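Local coordinates for alpha-l-arabinofuranosidase domain protein (PDB 4ATW) that is an alpha-L-arabinofuranosidase that probably hydrolyses terminal non-reducing alpha-L-arabinofuranosyl residues, from the thermophile Thermotoga maritima, at residues W217-L222 with D265-A270; L343-K348 with N452-T457; E369-E374 with E387-L392. All coordinates share one frame; numbering follows the deposited sequence.

How the contacts relate
Contact 1 comes first along the chain and lies in the helical layer around the eight-stranded parallel barrel, between helix 215-225 and the short helix 268-272. Contacts 2 and 3 follow in the C-terminal family region. There 343-348 opens contact 2, both segments of contact 3 come next, and 452-457 closes contact 2. Helix 345-355 is followed by strand 360-376; contact 2 meets the mixed sheet at strand 455-457, contact 3 at its hairpin. Centres of contacts 2 and 3 are about 25 Å apart, those of 1 and 2 about 40 Å, on opposite sides of the chain's centre. Contact 1 thus joins parts of the barrel's outer layer, contact 2 ties a helix to the beta domain, and contact 3 joins hairpin strands within that domain.

Contact 1 (W217-L222 with D265-A270); sequences WNLRVL and DMVDTA
V267 presents both of its methyl groups to L222, and this pair, with L219 and A270 beside it, makes up the apolar contact. With CG1 anti to the backbone N (chi1 -174°), the two branches divide the work. CG2 faces the aliphatic side chains, lying 3.7 Å from L222 CB, while CG1 lies 3.6 Å from the carbonyl oxygen of L222, an apolar approach to a polar atom. L219 comes in obliquely to the V267 side chain, and its CD1 reaches V267 CG2 at 3.9 Å; CG2 is therefore shared by two leucines three residues, about one helical turn, apart. L222 also sends its far branch to the next partner, with CD2 at 3.8 Å from A270 CB.

V267 occupies the N-cap position of helix 268-272, so the apolar group sits where that short helix starts and A270 follows on its first turn. Helix 215-225 follows the fifth barrel strand, and the short helix precedes the seventh; I264 of helix 250-265 touches both L222 and A270. Cutting V267 back to an alanine removes both methyls and would probably cost L219 CD1 its partner on this segment and open a gap beside L222 CB.

No hydrogen bond crosses between the two segments, and only 214 Å² is buried, so dispersion and the exclusion of water probably account for most of this small junction between helix 215-225 and the start of helix 268-272.

Contact 2 (L343-K348 with N452-T457); sequences LTPVYK and NVVDIT
K348 and D455 form a salt bridge across the contact, NZ to OD1 at 3.3 Å, but the hydrogen bond within it is weak. Beside it P345 and V454 meet with their side chains at about a right angle, P345 CG lying 4.0 Å from V454 CG1. The lysine chain bends once, at chi2 (-58°), and then runs extended, which carries CE past the V454 carbonyl (K348 CE to V454 O 3.9 Å) to the carboxylate. On the other side I456 CD1 lies 4.1 Å from K348 O.

Next come the groups that set these partners in place. D455 OD1 also accepts the backbone N-H of I456 at 2.6 Å, met on its anti side and 28° out of the carboxylate plane. K348 NZ has its stronger partner in E351, one turn further along helix 345-355. T344 sits at the N-cap position of that helix, and its OG1 bonds to A333 O, while L437 of strand 433-438 touches both K348 and V454.

One lysine ammonium is thus divided between an acid of its own helix and an acid on strand 455-457. The carboxylates probably favour its charged form, and the pairing adds an electrostatic tie to the apolar packing of helix against beta domain.

Contact 3 (E369-E374 with E387-L392); sequences ETYNIE and ENAPFL
The CG of Y371 stands between its backbone N and carbonyl carbon (chi1 57°), a setting that swings the ring back over the neighbouring segment, while F391 keeps CG anti to its carbonyl carbon and brings its own ring up beside it. The two rings meet obliquely, their centroids 4.6 Å apart and their planes at 38°. Y371 CD1 lies over one face of F391, toward its rim, at 3.5 Å from F391 CE2. On the tyrosine, a face is taken by the methyl of A389, a CH-pi contact with CB 3.8 Å from the centroid. The P390 carbonyl oxygen sits at the tyrosine's edge, and the E369 and T370 oxygens at the edge of F391.

These segments belong to the antiparallel beta hairpin of strands 360-376 and 383-398, in the C-terminal beta domain. The hairpin here is irregular: the chain turns a corner at E387 and N388, where N388 has a positive phi, and the bridging pairs are loose. Two backbone bonds are still good ones, F391 N to E369 O at 3.0 Å with an N-H...O angle of 158°, and A389 N to Y371 O at 2.7 Å; both donors lie in the carbonyl plane. S368 OG also bonds to F391 N. The bond from Y371 N to A389 O is weak and its acceptor uncertain.

On the face away from Y371, the N372 and N388 side chains run alongside each other in the same direction. The N388 backbone N-H donates to N372 OD1 at 3.1 Å from above the amide carbonyl plane. On the aromatic side, Y244 of helix 243-247, an element of the barrel half, touches Y371, I373 and F391, while R413 makes a cation-pi contact with F391.

Contact 1 (W217-L222 with D265-A270)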
ATOM      1  N   TRP A 217       6.694 -20.777  -8.688  1.00 30.00           N
ATOM      2  CA  TRP A 217       7.637 -19.721  -8.312  1.00 36.09           C
ATOM      3  C   TRP A 217       7.621 -19.566  -6.772  1.00 31.00           C
ATOM      4  O   TRP A 217       8.609 -19.885  -6.094  1.00 26.83           O
ATOM      5  CB  TRP A 217       7.285 -18.392  -9.019  1.00 25.55           C
ATOM      6  CG  TRP A 217       8.132 -17.224  -8.568  1.00 37.32           C
ATOM      7  CD1 TRP A 217       7.951 -16.475  -7.447  1.00 38.00           C
ATOM      8  CD2 TRP A 217       9.268 -16.653  -9.243  1.00 35.90           C
ATOM      9  NE1 TRP A 217       8.891 -15.468  -7.382  1.00 38.11           N
ATOM     10  CE2 TRP A 217       9.709 -15.558  -8.474  1.00 35.57           C
ATOM     11  CE3 TRP A 217       9.956 -16.960 -10.423  1.00 38.00           C
ATOM     12  CZ2 TRP A 217      10.805 -14.771  -8.850  1.00 37.35           C
ATOM     13  CZ3 TRP A 217      11.062 -16.168 -10.797  1.00 19.51           C
ATOM     14  CH2 TRP A 217      11.466 -15.099 -10.015  1.00 30.29           C
ATOM     15  N   ASN A 218       6.487 -19.103  -6.240  1.00 20.32           N
ATOM     16  CA  ASN A 218       6.311 -18.921  -4.806  1.00 25.77           C
ATOM     17  C   ASN A 218       6.848 -20.117  -4.026  1.00 20.05           C
ATOM     18  O   ASN A 218       7.693 -19.992  -3.139  1.00 28.44           O
ATOM     19  CB  ASN A 218       4.845 -18.765  -4.465  1.00 23.13           C
ATOM     20  CG  ASN A 218       4.236 -17.582  -5.108  1.00 26.65           C
ATOM     21  OD1 ASN A 218       4.919 -16.618  -5.465  1.00 19.82           O
ATOM     22  ND2 ASN A 218       2.918 -17.627  -5.251  1.00 36.11           N
ATOM     23  N   LEU A 219       6.327 -21.283  -4.356  1.00 23.76           N
ATOM     24  CA  LEU A 219       6.732 -22.527  -3.711  1.00 28.74           C
ATOM     25  C   LEU A 219       8.266 -22.755  -3.711  1.00 23.35           C
ATOM     26  O   LEU A 219       8.854 -23.256  -2.748  1.00 11.33           O
ATOM     27  CB  LEU A 219       6.003 -23.679  -4.401  1.00 20.42           C
ATOM     28  CG  LEU A 219       5.006 -24.498  -3.576  1.00 20.34           C
ATOM     29  CD1 LEU A 219       4.532 -23.813  -2.343  1.00 15.35           C
ATOM     30  CD2 LEU A 219       3.858 -24.780  -4.464  1.00 25.97           C
ATOM     31  N   ARG A 220       8.919 -22.352  -4.789  1.00 28.06           N
ATOM     32  CA  ARG A 220      10.341 -22.527  -4.860  1.00 22.73           C
ATOM     33  C   ARG A 220      11.038 -21.463  -4.074  1.00 17.03           C
ATOM     34  O   ARG A 220      12.138 -21.648  -3.638  1.00 30.26           O
ATOM     35  CB  ARG A 220      10.802 -22.495  -6.277  1.00 23.64           C
ATOM     36  CG  ARG A 220      12.142 -23.112  -6.377  1.00 45.23           C
ATOM     37  CD  ARG A 220      12.085 -24.202  -7.354  1.00 58.88           C
ATOM     38  NE  ARG A 220      11.355 -25.354  -6.859  1.00 63.35           N
ATOM     39  CZ  ARG A 220      10.824 -26.284  -7.658  1.00 72.06           C
ATOM     40  NH1 ARG A 220      10.928 -26.175  -8.990  1.00 75.96           N
ATOM     41  NH2 ARG A 220      10.247 -27.360  -7.135  1.00 72.04           N
ATOM     42  N   VAL A 221      10.398 -20.334  -3.881  1.00 19.60           N
ATOM     43  CA  VAL A 221      11.011 -19.283  -3.098  1.00 23.28           C
ATOM     44  C   VAL A 221      10.836 -19.658  -1.660  1.00 19.82           C
ATOM     45  O   VAL A 221      11.775 -19.618  -0.889  1.00 28.68           O
ATOM     46  CB  VAL A 221      10.342 -17.892  -3.317  1.00 21.78           C
ATOM     47  CG1 VAL A 221      10.887 -16.866  -2.338  1.00  7.54           C
ATOM     48  CG2 VAL A 221      10.588 -17.420  -4.731  1.00 15.14           C
ATOM     49  N   LEU A 222       9.632 -20.019  -1.282  1.00 24.55           N
ATOM     50  CA  LEU A 222       9.409 -20.366   0.105  1.00 30.61           C
ATOM     51  C   LEU A 222      10.255 -21.557   0.497  1.00 34.11           C
ATOM     52  O   LEU A 222      10.783 -21.621   1.615  1.00 44.64           O
ATOM     53  CB  LEU A 222       7.942 -20.681   0.341  1.00 11.91           C
ATOM     54  CG  LEU A 222       7.080 -19.435   0.181  1.00 17.80           C
ATOM     55  CD1 LEU A 222       5.722 -19.790  -0.348  1.00 11.01           C
ATOM     56  CD2 LEU A 222       6.984 -18.771   1.538  1.00 20.98           C
ATOM     57  N   ASP A 265       1.692 -22.341   4.063  1.00 33.45           N
ATOM     58  CA  ASP A 265       1.433 -23.396   5.028  1.00 31.93           C
ATOM     59  C   ASP A 265       2.051 -24.698   4.566  1.00 37.44           C
ATOM     60  O   ASP A 265       2.431 -25.536   5.378  1.00 48.35           O
ATOM     61  CB  ASP A 265      -0.065 -23.597   5.230  1.00 20.52           C
ATOM     62  CG  ASP A 265      -0.680 -22.543   6.115  1.00 31.02           C
ATOM     63  OD1 ASP A 265       0.035 -21.648   6.619  1.00 21.25           O
ATOM     64  OD2 ASP A 265      -1.904 -22.617   6.300  1.00 32.72           O
ATOM     65  N   MET A 266       2.182 -24.860   3.259  1.00 35.06           N
ATOM     66  CA  MET A 266       2.722 -26.098   2.684  1.00 32.62           C
ATOM     67  C   MET A 266       4.250 -26.245   2.649  1.00 30.78           C
ATOM     68  O   MET A 266       4.766 -27.252   2.187  1.00 28.50           O
ATOM     69  CB  MET A 266       2.160 -26.297   1.269  1.00 28.96           C
ATOM     70  CG  MET A 266       0.665 -26.212   1.171  1.00 18.45           C
ATOM     71  SD  MET A 266       0.173 -26.565  -0.498  1.00 37.50           S
ATOM     72  CE  MET A 266      -1.578 -25.950  -0.529  1.00 43.56           C
ATOM     73  N   VAL A 267       4.977 -25.248   3.127  1.00 29.01           N
ATOM     74  CA  VAL A 267       6.433 -25.344   3.160  1.00 33.31           C
ATOM     75  C   VAL A 267       6.858 -25.333   4.622  1.00 34.89           C
ATOM     76  O   VAL A 267       6.954 -24.266   5.238  1.00 30.34           O
ATOM     77  CB  VAL A 267       7.104 -24.160   2.443  1.00 31.36           C
ATOM     78  CG1 VAL A 267       8.612 -24.380   2.378  1.00 35.10           C
ATOM     79  CG2 VAL A 267       6.522 -23.998   1.043  1.00 20.96           C
ATOM     80  N   ASP A 268       7.125 -26.516   5.168  1.00 41.82           N
ATOM     81  CA  ASP A 268       7.487 -26.620   6.568  1.00 43.26           C
ATOM     82  C   ASP A 268       8.320 -25.507   7.146  1.00 40.46           C
ATOM     83  O   ASP A 268       7.879 -24.870   8.092  1.00 39.20           O
ATOM     84  CB  ASP A 268       8.122 -27.964   6.838  1.00 53.73           C
ATOM     85  CG  ASP A 268       7.101 -29.076   6.818  1.00 58.61           C
ATOM     86  OD1 ASP A 268       5.898 -28.759   6.955  1.00 56.40           O
ATOM     87  OD2 ASP A 268       7.494 -30.255   6.668  1.00 69.71           O
ATOM     88  N   THR A 269       9.501 -25.231   6.604  1.00 40.21           N
ATOM     89  CA  THR A 269      10.288 -24.132   7.189  1.00 45.29           C
ATOM     90  C   THR A 269       9.549 -22.795   7.189  1.00 40.83           C
ATOM     91  O   THR A 269       9.500 -22.123   8.202  1.00 49.14           O
ATOM     92  CB  THR A 269      11.647 -23.923   6.494  1.00 45.33           C
ATOM     93  OG1 THR A 269      11.457 -23.415   5.165  1.00 37.99           O
ATOM     94  CG2 THR A 269      12.396 -25.232   6.439  1.00 59.25           C
ATOM     95  N   ALA A 270       8.959 -22.414   6.065  1.00 39.54           N
ATOM     96  CA  ALA A 270       8.236 -21.151   5.975  1.00 40.98           C
ATOM     97  C   ALA A 270       7.071 -21.077   6.941  1.00 41.87           C
ATOM     98  O   ALA A 270       6.757 -20.001   7.453  1.00 42.66           O
ATOM     99  CB  ALA A 270       7.713 -20.936   4.571  1.00 51.81           C
TER

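Contact 2 (L343-K348 with N452-T457)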
ATOM      1  N   LEU A 343      -6.723  15.629  -5.012  1.00 40.32           N
ATOM      2  CA  LEU A 343      -6.804  14.331  -4.370  1.00 29.99           C
ATOM      3  C   LEU A 343      -7.836  13.462  -5.082  1.00 38.54           C
ATOM      4  O   LEU A 343      -8.994  13.850  -5.211  1.00 46.70           O
ATOM      5  CB  LEU A 343      -7.176  14.526  -2.900  1.00 30.48           C
ATOM      6  CG  LEU A 343      -6.421  15.719  -2.288  1.00 36.35           C
ATOM      7  CD1 LEU A 343      -6.578  15.769  -0.797  1.00 47.40           C
ATOM      8  CD2 LEU A 343      -4.967  15.584  -2.590  1.00 48.73           C
ATOM      9  N   THR A 344      -7.405  12.298  -5.578  1.00 44.27           N
ATOM     10  CA  THR A 344      -8.291  11.361  -6.270  1.00 37.88           C
ATOM     11  C   THR A 344      -9.009  10.508  -5.258  1.00 34.04           C
ATOM     12  O   THR A 344      -8.545  10.348  -4.126  1.00 34.11           O
ATOM     13  CB  THR A 344      -7.536  10.420  -7.165  1.00 45.57           C
ATOM     14  OG1 THR A 344      -6.498   9.791  -6.410  1.00 51.94           O
ATOM     15  CG2 THR A 344      -6.972  11.170  -8.357  1.00 55.76           C
ATOM     16  N   PRO A 345     -10.164   9.950  -5.654  1.00 37.91           N
ATOM     17  CA  PRO A 345     -10.982   9.095  -4.780  1.00 37.89           C
ATOM     18  C   PRO A 345     -10.172   8.035  -4.024  1.00 40.77           C
ATOM     19  O   PRO A 345     -10.508   7.654  -2.906  1.00 35.98           O
ATOM     20  CB  PRO A 345     -11.993   8.494  -5.752  1.00 46.54           C
ATOM     21  CG  PRO A 345     -12.206   9.648  -6.726  1.00 43.98           C
ATOM     22  CD  PRO A 345     -10.807  10.134  -6.974  1.00 29.57           C
ATOM     23  N   VAL A 346      -9.084   7.575  -4.639  1.00 49.04           N
ATOM     24  CA  VAL A 346      -8.218   6.583  -4.016  1.00 43.40           C
ATOM     25  C   VAL A 346      -7.568   7.223  -2.796  1.00 34.93           C
ATOM     26  O   VAL A 346      -7.487   6.615  -1.728  1.00 39.14           O
ATOM     27  CB  VAL A 346      -7.134   6.121  -4.988  1.00 44.06           C
ATOM     28  CG1 VAL A 346      -6.298   5.045  -4.337  1.00 49.87           C
ATOM     29  CG2 VAL A 346      -7.775   5.593  -6.270  1.00 44.92           C
ATOM     30  N   TYR A 347      -7.111   8.464  -2.953  1.00 32.68           N
ATOM     31  CA  TYR A 347      -6.499   9.162  -1.824  1.00 30.35           C
ATOM     32  C   TYR A 347      -7.530   9.297  -0.714  1.00 29.79           C
ATOM     33  O   TYR A 347      -7.246   9.019   0.442  1.00 25.94           O
ATOM     34  CB  TYR A 347      -5.968  10.542  -2.241  1.00 24.23           C
ATOM     35  CG  TYR A 347      -5.551  11.419  -1.066  1.00 38.84           C
ATOM     36  CD1 TYR A 347      -6.513  12.059  -0.272  1.00 52.01           C
ATOM     37  CD2 TYR A 347      -4.222  11.552  -0.698  1.00 31.08           C
ATOM     38  CE1 TYR A 347      -6.154  12.785   0.854  1.00 39.90           C
ATOM     39  CE2 TYR A 347      -3.861  12.280   0.426  1.00 32.47           C
ATOM     40  CZ  TYR A 347      -4.835  12.882   1.191  1.00 35.14           C
ATOM     41  OH  TYR A 347      -4.511  13.560   2.327  1.00 51.27           O
ATOM     42  N   LYS A 348      -8.737   9.709  -1.083  1.00 39.04           N
ATOM     43  CA  LYS A 348      -9.800   9.889  -0.118  1.00 37.24           C
ATOM     44  C   LYS A 348     -10.029   8.641   0.715  1.00 41.19           C
ATOM     45  O   LYS A 348     -10.109   8.726   1.951  1.00 39.02           O
ATOM     46  CB  LYS A 348     -11.083  10.303  -0.830  1.00 42.37           C
ATOM     47  CG  LYS A 348     -11.018  11.720  -1.388  1.00 51.75           C
ATOM     48  CD  LYS A 348     -10.720  12.764  -0.286  1.00 54.40           C
ATOM     49  CE  LYS A 348     -10.580  14.206  -0.818  1.00 46.06           C
ATOM     50  NZ  LYS A 348     -10.247  15.164   0.278  1.00 36.81           N
ATOM     51  N   ASN A 452     -13.374  19.001  -4.514  1.00 72.65           N
ATOM     52  CA  ASN A 452     -14.303  18.398  -3.557  1.00 65.90           C
ATOM     53  C   ASN A 452     -15.510  17.611  -4.040  1.00 60.26           C
ATOM     54  O   ASN A 452     -16.384  17.283  -3.235  1.00 54.46           O
ATOM     55  CB  ASN A 452     -14.766  19.475  -2.592  1.00 53.39           C
ATOM     56  CG  ASN A 452     -13.642  19.957  -1.734  1.00 56.59           C
ATOM     57  OD1 ASN A 452     -13.086  19.196  -0.948  1.00 67.38           O
ATOM     58  ND2 ASN A 452     -13.265  21.214  -1.898  1.00 69.81           N
ATOM     59  N   VAL A 453     -15.561  17.292  -5.333  1.00 57.22           N
ATOM     60  CA  VAL A 453     -16.675  16.510  -5.886  1.00 59.53           C
ATOM     61  C   VAL A 453     -16.879  15.222  -5.067  1.00 59.43           C
ATOM     62  O   VAL A 453     -17.990  14.918  -4.622  1.00 49.88           O
ATOM     63  CB  VAL A 453     -16.412  16.133  -7.366  1.00 56.72           C
ATOM     64  CG1 VAL A 453     -17.508  15.210  -7.867  1.00 53.47           C
ATOM     65  CG2 VAL A 453     -16.345  17.390  -8.221  1.00 64.66           C
ATOM     66  N   VAL A 454     -15.787  14.477  -4.887  1.00 55.06           N
ATOM     67  CA  VAL A 454     -15.772  13.240  -4.103  1.00 56.12           C
ATOM     68  C   VAL A 454     -15.059  13.585  -2.787  1.00 54.23           C
ATOM     69  O   VAL A 454     -13.881  13.956  -2.803  1.00 44.32           O
ATOM     70  CB  VAL A 454     -14.990  12.118  -4.852  1.00 61.81           C
ATOM     71  CG1 VAL A 454     -14.948  10.855  -4.009  1.00 42.51           C
ATOM     72  CG2 VAL A 454     -15.644  11.837  -6.208  1.00 67.06           C
ATOM     73  N   ASP A 455     -15.753  13.480  -1.652  1.00 58.08           N
ATOM     74  CA  ASP A 455     -15.124  13.845  -0.386  1.00 61.53           C
ATOM     75  C   ASP A 455     -15.770  13.192   0.838  1.00 61.75           C
ATOM     76  O   ASP A 455     -16.776  12.483   0.719  1.00 61.13           O
ATOM     77  CB  ASP A 455     -15.151  15.374  -0.259  1.00 75.38           C
ATOM     78  CG  ASP A 455     -13.974  15.921   0.512  1.00 86.80           C
ATOM     79  OD1 ASP A 455     -13.358  15.159   1.280  1.00 98.85           O
ATOM     80  OD2 ASP A 455     -13.670  17.122   0.358  1.00 94.92           O
ATOM     81  N   ILE A 456     -15.176  13.434   2.008  1.00 58.58           N
ATOM     82  CA  ILE A 456     -15.663  12.893   3.274  1.00 57.61           C
ATOM     83  C   ILE A 456     -16.513  13.923   3.979  1.00 66.16           C
ATOM     84  O   ILE A 456     -16.157  15.102   4.021  1.00 66.23           O
ATOM     85  CB  ILE A 456     -14.511  12.554   4.222  1.00 49.86           C
ATOM     86  CG1 ILE A 456     -13.596  11.525   3.559  1.00 52.56           C
ATOM     87  CG2 ILE A 456     -15.056  12.021   5.551  1.00 41.61           C
ATOM     88  CD1 ILE A 456     -12.376  11.170   4.383  1.00 53.75           C
ATOM     89  N   THR A 457     -17.620  13.476   4.564  1.00 70.55           N
ATOM     90  CA  THR A 457     -18.548  14.378   5.274  1.00 57.93           C
ATOM     91  C   THR A 457     -19.104  13.790   6.569  1.00 57.94           C
ATOM     92  O   THR A 457     -19.639  12.672   6.588  1.00 53.23           O
ATOM     93  CB  THR A 457     -19.727  14.707   4.382  1.00 53.69           C
ATOM     94  OG1 THR A 457     -20.382  13.476   4.030  1.00 42.44           O
ATOM     95  CG2 THR A 457     -19.239  15.421   3.087  1.00 49.20           C
TER

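Contact 3 (E369-E374 with E387-L392)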
ATOM      1  N   GLU A 369     -26.338  -9.636   0.660  1.00 56.16           N
ATOM      2  CA  GLU A 369     -27.047 -10.343  -0.385  1.00 68.02           C
ATOM      3  C   GLU A 369     -25.651 -10.289  -1.001  1.00 67.12           C
ATOM      4  O   GLU A 369     -24.873  -9.361  -0.713  1.00 71.20           O
ATOM      5  CB  GLU A 369     -27.915  -9.358  -1.170  1.00 84.64           C
ATOM      6  CG  GLU A 369     -29.205  -9.984  -1.708  1.00 90.17           C
ATOM      7  CD  GLU A 369     -30.096 -10.532  -0.586  1.00 96.12           C
ATOM      8  OE1 GLU A 369     -30.668  -9.728   0.182  1.00 93.72           O
ATOM      9  OE2 GLU A 369     -30.218 -11.771  -0.460  1.00101.47           O
ATOM     10  N   THR A 370     -25.333 -11.277  -1.834  1.00 62.41           N
ATOM     11  CA  THR A 370     -24.025 -11.373  -2.512  1.00 61.80           C
ATOM     12  C   THR A 370     -24.489 -11.511  -3.963  1.00 57.85           C
ATOM     13  O   THR A 370     -25.669 -11.413  -4.269  1.00 67.50           O
ATOM     14  CB  THR A 370     -23.610 -12.816  -2.039  1.00 58.30           C
ATOM     15  OG1 THR A 370     -24.364 -13.794  -2.769  1.00 66.66           O
ATOM     16  CG2 THR A 370     -23.831 -13.010  -0.538  1.00 56.30           C
ATOM     17  N   TYR A 371     -23.524 -11.738  -4.848  1.00 58.46           N
ATOM     18  CA  TYR A 371     -23.753 -11.909  -6.283  1.00 48.43           C
ATOM     19  C   TYR A 371     -22.556 -12.620  -6.878  1.00 43.62           C
ATOM     20  O   TYR A 371     -21.539 -12.857  -6.219  1.00 37.05           O
ATOM     21  CB  TYR A 371     -23.929 -10.554  -7.002  1.00 41.94           C
ATOM     22  CG  TYR A 371     -22.783  -9.559  -6.847  1.00 44.44           C
ATOM     23  CD1 TYR A 371     -22.483  -8.994  -5.601  1.00 45.25           C
ATOM     24  CD2 TYR A 371     -21.996  -9.188  -7.939  1.00 44.70           C
ATOM     25  CE1 TYR A 371     -21.433  -8.090  -5.434  1.00 39.53           C
ATOM     26  CE2 TYR A 371     -20.920  -8.266  -7.780  1.00 48.48           C
ATOM     27  CZ  TYR A 371     -20.661  -7.728  -6.510  1.00 39.87           C
ATOM     28  OH  TYR A 371     -19.652  -6.826  -6.279  1.00 42.18           O
ATOM     29  N   ASN A 372     -22.689 -12.972  -8.137  1.00 36.25           N
ATOM     30  CA  ASN A 372     -21.598 -13.612  -8.838  1.00 45.57           C
ATOM     31  C   ASN A 372     -21.238 -12.680  -9.997  1.00 42.44           C
ATOM     32  O   ASN A 372     -22.069 -11.914 -10.487  1.00 41.30           O
ATOM     33  CB  ASN A 372     -22.030 -14.978  -9.362  1.00 50.84           C
ATOM     34  CG  ASN A 372     -22.348 -15.948  -8.258  1.00 57.36           C
ATOM     35  OD1 ASN A 372     -21.486 -16.333  -7.481  1.00 63.14           O
ATOM     36  ND2 ASN A 372     -23.597 -16.349  -8.184  1.00 78.68           N
ATOM     37  N   ILE A 373     -19.996 -12.716 -10.437  1.00 45.25           N
ATOM     38  CA  ILE A 373     -19.647 -11.853 -11.529  1.00 47.30           C
ATOM     39  C   ILE A 373     -18.551 -12.450 -12.410  1.00 59.62           C
ATOM     40  O   ILE A 373     -17.880 -13.437 -12.046  1.00 46.83           O
ATOM     41  CB  ILE A 373     -19.237 -10.490 -11.005  1.00 33.36           C
ATOM     42  CG1 ILE A 373     -19.092  -9.516 -12.167  1.00 44.27           C
ATOM     43  CG2 ILE A 373     -17.956 -10.601 -10.224  1.00 21.32           C
ATOM     44  CD1 ILE A 373     -18.851  -8.074 -11.696  1.00 60.13           C
ATOM     45  N   GLU A 374     -18.415 -11.858 -13.592  1.00 62.61           N
ATOM     46  CA  GLU A 374     -17.431 -12.277 -14.565  1.00 59.78           C
ATOM     47  C   GLU A 374     -17.058 -10.995 -15.264  1.00 58.57           C
ATOM     48  O   GLU A 374     -17.933 -10.229 -15.678  1.00 57.16           O
ATOM     49  CB  GLU A 374     -18.065 -13.238 -15.547  1.00 60.97           C
ATOM     50  CG  GLU A 374     -17.119 -14.253 -16.107  1.00 78.46           C
ATOM     51  CD  GLU A 374     -17.664 -15.667 -15.948  1.00 86.72           C
ATOM     52  OE1 GLU A 374     -17.733 -16.144 -14.804  1.00 99.70           O
ATOM     53  OE2 GLU A 374     -18.039 -16.306 -16.953  1.00 92.30           O
ATOM     54  N   GLU A 387     -17.082 -15.211  -6.974  1.00 50.23           N
ATOM     55  CA  GLU A 387     -18.279 -15.905  -6.542  1.00 57.95           C
ATOM     56  C   GLU A 387     -18.780 -15.469  -5.181  1.00 53.04           C
ATOM     57  O   GLU A 387     -18.057 -15.526  -4.201  1.00 47.58           O
ATOM     58  CB  GLU A 387     -18.053 -17.404  -6.510  1.00 60.24           C
ATOM     59  CG  GLU A 387     -18.594 -18.134  -7.714  1.00 73.58           C
ATOM     60  CD  GLU A 387     -18.610 -19.633  -7.484  1.00 89.57           C
ATOM     61  OE1 GLU A 387     -17.520 -20.201  -7.223  1.00 86.62           O
ATOM     62  OE2 GLU A 387     -19.710 -20.239  -7.553  1.00102.04           O
ATOM     63  N   ASN A 388     -20.028 -15.023  -5.138  1.00 45.17           N
ATOM     64  CA  ASN A 388     -20.650 -14.604  -3.914  1.00 37.50           C
ATOM     65  C   ASN A 388     -20.005 -13.417  -3.291  1.00 38.78           C
ATOM     66  O   ASN A 388     -19.666 -13.431  -2.113  1.00 46.15           O
ATOM     67  CB  ASN A 388     -20.672 -15.772  -2.958  1.00 36.32           C
ATOM     68  CG  ASN A 388     -21.586 -16.866  -3.442  1.00 33.93           C
ATOM     69  OD1 ASN A 388     -21.637 -17.933  -2.856  1.00 52.36           O
ATOM     70  ND2 ASN A 388     -22.334 -16.595  -4.513  1.00 40.98           N
ATOM     71  N   ALA A 389     -19.861 -12.379  -4.099  1.00 35.05           N
ATOM     72  CA  ALA A 389     -19.268 -11.142  -3.647  1.00 42.86           C
ATOM     73  C   ALA A 389     -20.344 -10.384  -2.864  1.00 43.83           C
ATOM     74  O   ALA A 389     -21.439 -10.167  -3.381  1.00 47.68           O
ATOM     75  CB  ALA A 389     -18.827 -10.337  -4.850  1.00 25.95           C
ATOM     76  N   PRO A 390     -20.058  -9.979  -1.610  1.00 39.24           N
ATOM     77  CA  PRO A 390     -21.091  -9.249  -0.862  1.00 40.73           C
ATOM     78  C   PRO A 390     -21.396  -7.840  -1.394  1.00 33.84           C
ATOM     79  O   PRO A 390     -20.539  -7.165  -1.953  1.00 40.80           O
ATOM     80  CB  PRO A 390     -20.541  -9.234   0.579  1.00 40.72           C
ATOM     81  CG  PRO A 390     -19.081  -9.193   0.371  1.00 45.62           C
ATOM     82  CD  PRO A 390     -18.880 -10.222  -0.764  1.00 39.09           C
ATOM     83  N   PHE A 391     -22.642  -7.416  -1.232  1.00 39.09           N
ATOM     84  CA  PHE A 391     -23.063  -6.089  -1.649  1.00 44.49           C
ATOM     85  C   PHE A 391     -22.737  -5.153  -0.501  1.00 53.04           C
ATOM     86  O   PHE A 391     -22.626  -3.932  -0.682  1.00 61.67           O
ATOM     87  CB  PHE A 391     -24.562  -6.057  -1.893  1.00 58.15           C
ATOM     88  CG  PHE A 391     -24.956  -6.407  -3.290  1.00 65.35           C
ATOM     89  CD1 PHE A 391     -24.814  -5.463  -4.303  1.00 54.54           C
ATOM     90  CD2 PHE A 391     -25.455  -7.683  -3.604  1.00 62.23           C
ATOM     91  CE1 PHE A 391     -25.157  -5.772  -5.609  1.00 54.82           C
ATOM     92  CE2 PHE A 391     -25.803  -8.009  -4.919  1.00 57.87           C
ATOM     93  CZ  PHE A 391     -25.652  -7.046  -5.925  1.00 59.87           C
ATOM     94  N   LEU A 392     -22.594  -5.746   0.684  1.00 43.94           N
ATOM     95  CA  LEU A 392     -22.287  -5.019   1.901  1.00 36.91           C
ATOM     96  C   LEU A 392     -21.284  -5.803   2.725  1.00 41.78           C
ATOM     97  O   LEU A 392     -21.431  -7.012   2.909  1.00 39.53           O
ATOM     98  CB  LEU A 392     -23.551  -4.843   2.723  1.00 34.10           C
ATOM     99  CG  LEU A 392     -23.380  -4.110   4.052  1.00 36.22           C
ATOM    100  CD1 LEU A 392     -23.189  -2.639   3.811  1.00 44.93           C
ATOM    101  CD2 LEU A 392     -24.599  -4.302   4.899  1.00 47.72           C
TER